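PDB 5DMH: uncharacterized protein conserved in bacteria from Cupriavidus necator, which catalyses the ATP-dependent phosphorylation of 3-oxo-tetronate to 3-oxo-tetronate 4-phosphate, a step of carbohydrate metabolism in which ADP is released. Local coordinates for residues N300-R305 against A432-N437; A412-G417 against L448-G453. One frame throughout, in Å; residues are numbered along the deposited sequence.

Interaction 1 of 2, residues N300-R305 against A432-N437; sequences NGQVAR and ALKSGN. With ADP (adenosine-5'-diphosphate), chain C.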
loop_
_atom_site.group_PDB
_atom_site.type_symbol
_atom_site.label_atom_id
_atom_site.label_comp_id
_atom_site.label_asym_id
_atom_site.label_seq_id
_atom_site.Cartn_x
_atom_site.Cartn_y
_atom_site.Cartn_z
ATOM N N ASN A 300 10.274 -6.942 -12.263
ATOM C CA ASN A 300 11.130 -7.340 -13.392
ATOM C C ASN A 300 11.056 -8.839 -13.616
ATOM O O ASN A 300 10.941 -9.319 -14.773
ATOM C CB ASN A 300 12.569 -6.812 -13.251
ATOM C CG ASN A 300 12.728 -5.387 -13.795
ATOM O OD1 ASN A 300 12.951 -5.184 -14.987
ATOM N ND2 ASN A 300 12.618 -4.401 -12.921
ATOM N N GLY A 301 11.111 -9.594 -12.524
ATOM C CA GLY A 301 11.046 -11.030 -12.606
ATOM C C GLY A 301 9.703 -11.537 -13.097
ATOM O O GLY A 301 9.635 -12.533 -13.831
ATOM N N GLN A 302 8.635 -10.825 -12.738
ATOM C CA GLN A 302 7.270 -11.188 -13.167
ATOM C C GLN A 302 7.051 -10.937 -14.650
ATOM O O GLN A 302 6.423 -11.741 -15.330
ATOM C CB GLN A 302 6.217 -10.454 -12.315
ATOM C CG GLN A 302 6.117 -11.052 -10.910
ATOM C CD GLN A 302 5.787 -10.072 -9.806
ATOM O OE1 GLN A 302 5.654 -8.860 -10.015
ATOM N NE2 GLN A 302 5.723 -10.602 -8.581
ATOM N N VAL A 303 7.608 -9.836 -15.139
ATOM C CA VAL A 303 7.583 -9.504 -16.563
ATOM C C VAL A 303 8.404 -10.530 -17.360
ATOM O O VAL A 303 7.972 -11.042 -18.402
ATOM C CB VAL A 303 8.132 -8.076 -16.761
ATOM C CG1 VAL A 303 8.480 -7.808 -18.214
ATOM C CG2 VAL A 303 7.144 -7.025 -16.200
ATOM N N ALA A 304 9.584 -10.871 -16.854
ATOM C CA ALA A 304 10.444 -11.837 -17.561
ATOM C C ALA A 304 9.760 -13.200 -17.675
ATOM O O ALA A 304 9.860 -13.890 -18.694
ATOM C CB ALA A 304 11.754 -11.953 -16.857
ATOM N N ARG A 305 9.082 -13.606 -16.610
ATOM C CA ARG A 305 8.382 -14.884 -16.614
ATOM C C ARG A 305 7.282 -14.873 -17.686
ATOM O O ARG A 305 7.145 -15.811 -18.461
ATOM C CB ARG A 305 7.787 -15.134 -15.237
ATOM C CG ARG A 305 7.002 -16.406 -15.106
ATOM C CD ARG A 305 7.797 -17.618 -15.538
ATOM N NE ARG A 305 7.100 -18.845 -15.177
ATOM C CZ ARG A 305 7.281 -20.028 -15.761
ATOM N NH1 ARG A 305 8.150 -20.181 -16.756
ATOM N NH2 ARG A 305 6.577 -21.067 -15.342
ATOM N N ALA A 432 -6.459 -6.645 -8.972
ATOM C CA ALA A 432 -5.390 -7.082 -8.081
ATOM C C ALA A 432 -4.352 -5.986 -8.151
ATOM O O ALA A 432 -3.804 -5.704 -9.220
ATOM C CB ALA A 432 -4.801 -8.433 -8.526
ATOM N N LEU A 433 -4.152 -5.310 -7.030
ATOM C CA LEU A 433 -3.275 -4.166 -6.944
ATOM C C LEU A 433 -2.033 -4.605 -6.176
ATOM O O LEU A 433 -2.039 -4.677 -4.943
ATOM C CB LEU A 433 -3.974 -3.014 -6.215
ATOM C CG LEU A 433 -5.309 -2.601 -6.843
ATOM C CD1 LEU A 433 -5.926 -1.397 -6.139
ATOM C CD2 LEU A 433 -5.182 -2.348 -8.351
ATOM N N LYS A 434 -0.982 -4.889 -6.925
ATOM C CA LYS A 434 0.233 -5.513 -6.397
ATOM C C LYS A 434 1.319 -4.499 -6.062
ATOM O O LYS A 434 1.929 -3.896 -6.929
ATOM C CB LYS A 434 0.775 -6.507 -7.427
ATOM C CG LYS A 434 1.981 -7.333 -6.983
ATOM C CD LYS A 434 2.805 -7.730 -8.206
ATOM C CE LYS A 434 3.843 -6.669 -8.509
ATOM N NZ LYS A 434 5.184 -7.066 -8.068
ATOM N N SER A 435 1.571 -4.295 -4.775
ATOM C CA SER A 435 2.752 -3.540 -4.387
ATOM C C SER A 435 3.975 -4.061 -5.126
ATOM O O SER A 435 4.148 -5.269 -5.311
ATOM C CB SER A 435 2.963 -3.636 -2.882
ATOM O OG SER A 435 3.880 -2.641 -2.463
ATOM N N GLY A 436 4.832 -3.148 -5.557
ATOM C CA GLY A 436 5.921 -3.499 -6.434
ATOM C C GLY A 436 6.791 -4.655 -5.974
ATOM O O GLY A 436 7.191 -5.504 -6.781
ATOM N N ASN A 437 7.092 -4.704 -4.684
ATOM C CA ASN A 437 7.963 -5.735 -4.167
ATOM C C ASN A 437 7.279 -7.093 -3.897
ATOM O O ASN A 437 7.953 -8.062 -3.506
ATOM C CB ASN A 437 8.631 -5.238 -2.872
ATOM C CG ASN A 437 9.648 -4.145 -3.115
ATOM O OD1 ASN A 437 10.425 -4.189 -4.064
ATOM N ND2 ASN A 437 9.665 -3.169 -2.236
HETATM P PB ADP C . 6.424 0.317 -6.533
HETATM O O1B ADP C . 5.170 -0.362 -5.993
HETATM O O2B ADP C . 7.421 -0.702 -7.059
HETATM O O3B ADP C . 7.022 1.339 -5.579
HETATM P PA ADP C . 5.204 2.443 -8.134
HETATM O O1A ADP C . 4.277 2.269 -9.271
HETATM O O2A ADP C . 4.746 2.965 -6.815
HETATM O O3A ADP C . 5.987 1.030 -7.932
HETATM O "O5'" ADP C . 6.401 3.440 -8.519
HETATM C "C5'" ADP C . 7.206 3.238 -9.672
HETATM C "C4'" ADP C . 7.477 4.590 -10.324
HETATM O "O4'" ADP C . 8.545 4.464 -11.248
HETATM C "C3'" ADP C . 6.271 5.092 -11.107
HETATM O "O3'" ADP C . 6.156 6.525 -11.022
HETATM C "C2'" ADP C . 6.605 4.666 -12.502
HETATM O "O2'" ADP C . 5.856 5.356 -13.480
HETATM C "C1'" ADP C . 8.094 4.918 -12.518
HETATM N N9 ADP C . 8.719 4.168 -13.602
HETATM C C8 ADP C . 8.442 2.898 -13.985
HETATM N N7 ADP C . 9.186 2.544 -15.043
HETATM C C5 ADP C . 9.952 3.619 -15.343
HETATM C C6 ADP C . 10.946 3.923 -16.372
HETATM N N6 ADP C . 11.259 2.948 -17.250
HETATM N N1 ADP C . 11.529 5.137 -16.352
HETATM C C2 ADP C . 11.209 6.078 -15.440
HETATM N N3 ADP C . 10.286 5.892 -14.467
HETATM C C4 ADP C . 9.636 4.692 -14.397
#
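On the far side of the diphosphate-binding loop from ADP, in the C-terminal domain, the helical residue Q302 meets K434, the last residue of a strand, in a buried polar contact. The two side chains reach toward each other from helix and strand, and K434 NZ donates to Q302 OE1 over 2.7 Å. The ammonium lies in the plane of the amide and uses a lone pair of OE1, with a C=O...N angle of 123°. K434 leaves the backbone with CG anti to N (chi1 -175°), then bends at its last two torsions, which turns NZ toward the loop that follows its strand. There NZ donates to G436 O at 2.9 Å, from above the carbonyl plane, and bonds to F438 O and T299 OG1. Four oxygen neighbours exceed its three N-H, so a hydrogen is probably shared. This is consistent with the lysine steadying the loop whose G436 N donates to ADP O1B at 2.8 Å. Q302 NE2 donates to F438 O and G440 O, which settles which end of the amide faces the lysine. F443 of helix 443-451 packs on both side chains, while strand 430-434 pairs with strand 387-391 and helix 297-308 carries the glutamine.

Interaction 2 of 2, residues A412-G417 against L448-G453; sequences AQIAPG and LRQLGG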
loop_
_atom_site.group_PDB
_atom_site.type_symbol
_atom_site.label_atom_id
_atom_site.label_comp_id
_atom_site.label_asym_id
_atom_site.label_seq_id
_atom_site.Cartn_x
_atom_site.Cartn_y
_atom_site.Cartn_z
ATOM N N ALA A 412 -10.025 -12.969 -1.563
ATOM C CA ALA A 412 -9.019 -13.857 -1.009
ATOM C C ALA A 412 -7.610 -13.418 -1.341
ATOM O O ALA A 412 -7.368 -12.812 -2.384
ATOM C CB ALA A 412 -9.246 -15.290 -1.496
ATOM N N GLN A 413 -6.676 -13.744 -0.445
ATOM C CA GLN A 413 -5.270 -13.430 -0.665
ATOM C C GLN A 413 -4.747 -14.222 -1.862
ATOM O O GLN A 413 -4.941 -15.429 -1.942
ATOM C CB GLN A 413 -4.449 -13.776 0.589
ATOM C CG GLN A 413 -2.954 -13.492 0.444
ATOM C CD GLN A 413 -2.229 -13.541 1.769
ATOM O OE1 GLN A 413 -2.588 -12.830 2.722
ATOM N NE2 GLN A 413 -1.214 -14.390 1.855
ATOM N N ILE A 414 -4.089 -13.527 -2.786
ATOM C CA ILE A 414 -3.382 -14.155 -3.900
ATOM C C ILE A 414 -1.925 -14.469 -3.521
ATOM O O ILE A 414 -1.440 -15.567 -3.761
ATOM C CB ILE A 414 -3.387 -13.229 -5.122
ATOM C CG1 ILE A 414 -4.831 -12.871 -5.507
ATOM C CG2 ILE A 414 -2.639 -13.867 -6.283
ATOM C CD1 ILE A 414 -4.910 -11.683 -6.440
ATOM N N ALA A 415 -1.253 -13.487 -2.925
ATOM C CA ALA A 415 0.113 -13.610 -2.407
ATOM C C ALA A 415 0.198 -12.759 -1.152
ATOM O O ALA A 415 -0.640 -11.892 -0.942
ATOM C CB ALA A 415 1.104 -13.117 -3.406
ATOM N N PRO A 416 1.201 -12.988 -0.313
ATOM C CA PRO A 416 1.276 -12.127 0.875
ATOM C C PRO A 416 1.242 -10.645 0.503
ATOM O O PRO A 416 1.955 -10.183 -0.404
ATOM C CB PRO A 416 2.604 -12.544 1.527
ATOM C CG PRO A 416 2.800 -13.985 1.069
ATOM C CD PRO A 416 2.278 -13.985 -0.358
ATOM N N GLY A 417 0.375 -9.905 1.193
ATOM C CA GLY A 417 0.178 -8.501 0.937
ATOM C C GLY A 417 -0.704 -8.141 -0.268
ATOM O O GLY A 417 -0.873 -6.963 -0.543
ATOM N N LEU A 448 -4.463 -13.197 -12.489
ATOM C CA LEU A 448 -5.471 -13.198 -13.538
ATOM C C LEU A 448 -6.464 -14.328 -13.309
ATOM O O LEU A 448 -7.675 -14.143 -13.448
ATOM C CB LEU A 448 -4.823 -13.357 -14.914
ATOM C CG LEU A 448 -4.271 -12.063 -15.492
ATOM C CD1 LEU A 448 -3.410 -12.412 -16.669
ATOM C CD2 LEU A 448 -5.426 -11.124 -15.915
ATOM N N ARG A 449 -5.946 -15.509 -12.982
ATOM C CA ARG A 449 -6.787 -16.679 -12.733
ATOM C C ARG A 449 -7.651 -16.555 -11.489
ATOM O O ARG A 449 -8.801 -16.974 -11.486
ATOM C CB ARG A 449 -5.935 -17.959 -12.626
ATOM C CG ARG A 449 -5.378 -18.422 -13.950
ATOM C CD ARG A 449 -4.494 -19.654 -13.797
ATOM N NE ARG A 449 -4.032 -20.142 -15.090
ATOM C CZ ARG A 449 -4.770 -20.877 -15.926
ATOM N NH1 ARG A 449 -6.018 -21.216 -15.615
ATOM N NH2 ARG A 449 -4.260 -21.274 -17.086
ATOM N N GLN A 450 -7.100 -16.013 -10.410
ATOM C CA GLN A 450 -7.895 -15.878 -9.213
ATOM C C GLN A 450 -9.008 -14.828 -9.389
ATOM O O GLN A 450 -10.085 -14.972 -8.829
ATOM C CB GLN A 450 -7.019 -15.538 -8.011
ATOM C CG GLN A 450 -7.750 -15.817 -6.725
ATOM C CD GLN A 450 -6.865 -15.719 -5.514
ATOM O OE1 GLN A 450 -5.757 -16.265 -5.483
ATOM N NE2 GLN A 450 -7.347 -15.013 -4.501
ATOM N N LEU A 451 -8.745 -13.790 -10.185
ATOM C CA LEU A 451 -9.734 -12.738 -10.435
ATOM C C LEU A 451 -10.953 -13.296 -11.190
ATOM O O LEU A 451 -12.092 -12.852 -10.992
ATOM C CB LEU A 451 -9.091 -11.575 -11.200
ATOM C CG LEU A 451 -8.077 -10.679 -10.499
ATOM C CD1 LEU A 451 -7.741 -9.491 -11.394
ATOM C CD2 LEU A 451 -8.580 -10.191 -9.145
ATOM N N GLY A 452 -10.732 -14.283 -12.047
ATOM C CA GLY A 452 -11.849 -14.892 -12.739
ATOM C C GLY A 452 -11.482 -15.565 -14.041
ATOM O O GLY A 452 -10.310 -15.630 -14.424
ATOM N N GLY A 453 -12.506 -16.065 -14.722
ATOM C CA GLY A 453 -12.327 -16.771 -15.977
ATOM C C GLY A 453 -12.167 -15.879 -17.196
ATOM O O GLY A 453 -12.305 -14.655 -17.137
#
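Q450 reaches out from the last turn of its helix and sets one face of its amide against CG1 of I414, the glutamine and isoleucine passing one another in opposing senses. CG of the glutamine is anti to the backbone N (chi1 -162°) and the chain stays extended beyond it, which carries the amide across to the strand, although the nearest CA atoms, those of I414 and Q450, are still 7.2 Å apart. On the isoleucine it is the CG1 branch that does most of the touching: it lies over the amide, 3.5 Å from Q450 CD and equally close to both amide heteroatoms, whereas CG2 comes no nearer than 4.0 Å to Q450 OE1. The two ends of the amide have different neighbours. OE1 rests against the backbone of I414, 3.5 Å from its CA, while NE2 is turned to A412, with 3.1 Å to A412 O and 3.6 Å to A412 CB. The amide reaches from A412 to I414, where the chain changes direction. Here I414 and A415 form a classic beta bulge against strand 418-423. Q413 starts away from the helix, and its OE1 is hydrogen-bonded to N49 ND2. The contact lies at the surface, away from the nucleotide site. Deeper in, L451 packs on A420 of strand 418-423 and A430 of strand 430-434, and I414 on A420 and A432, so that helix 443-451 lies against the antiparallel strands 407-415, 418-423 and 430-434.

Overall arrangement
The two contacts, with centres 13 Å apart, are joined by strand 430-434 and helix 443-451: interaction 1 is on the strand, interaction 2 on the helix, and each packs on the other's element. Interaction 1 is buried and polar: a lysine amine, probably charged, is surrounded by oxygen atoms next to the loop that binds the nucleotide. Interaction 2 lies at the surface, away from the nucleotide site, and consists mostly of an amide whose face is covered by an aliphatic branch. They touch directly: A432 CB packs 3.9 Å from I414 CD1, and A432 N lies 4.0 Å from L451 CD1. Helix 443-451 serves both, its first turn giving F443 to interaction 1 and its last turn Q450 to interaction 2.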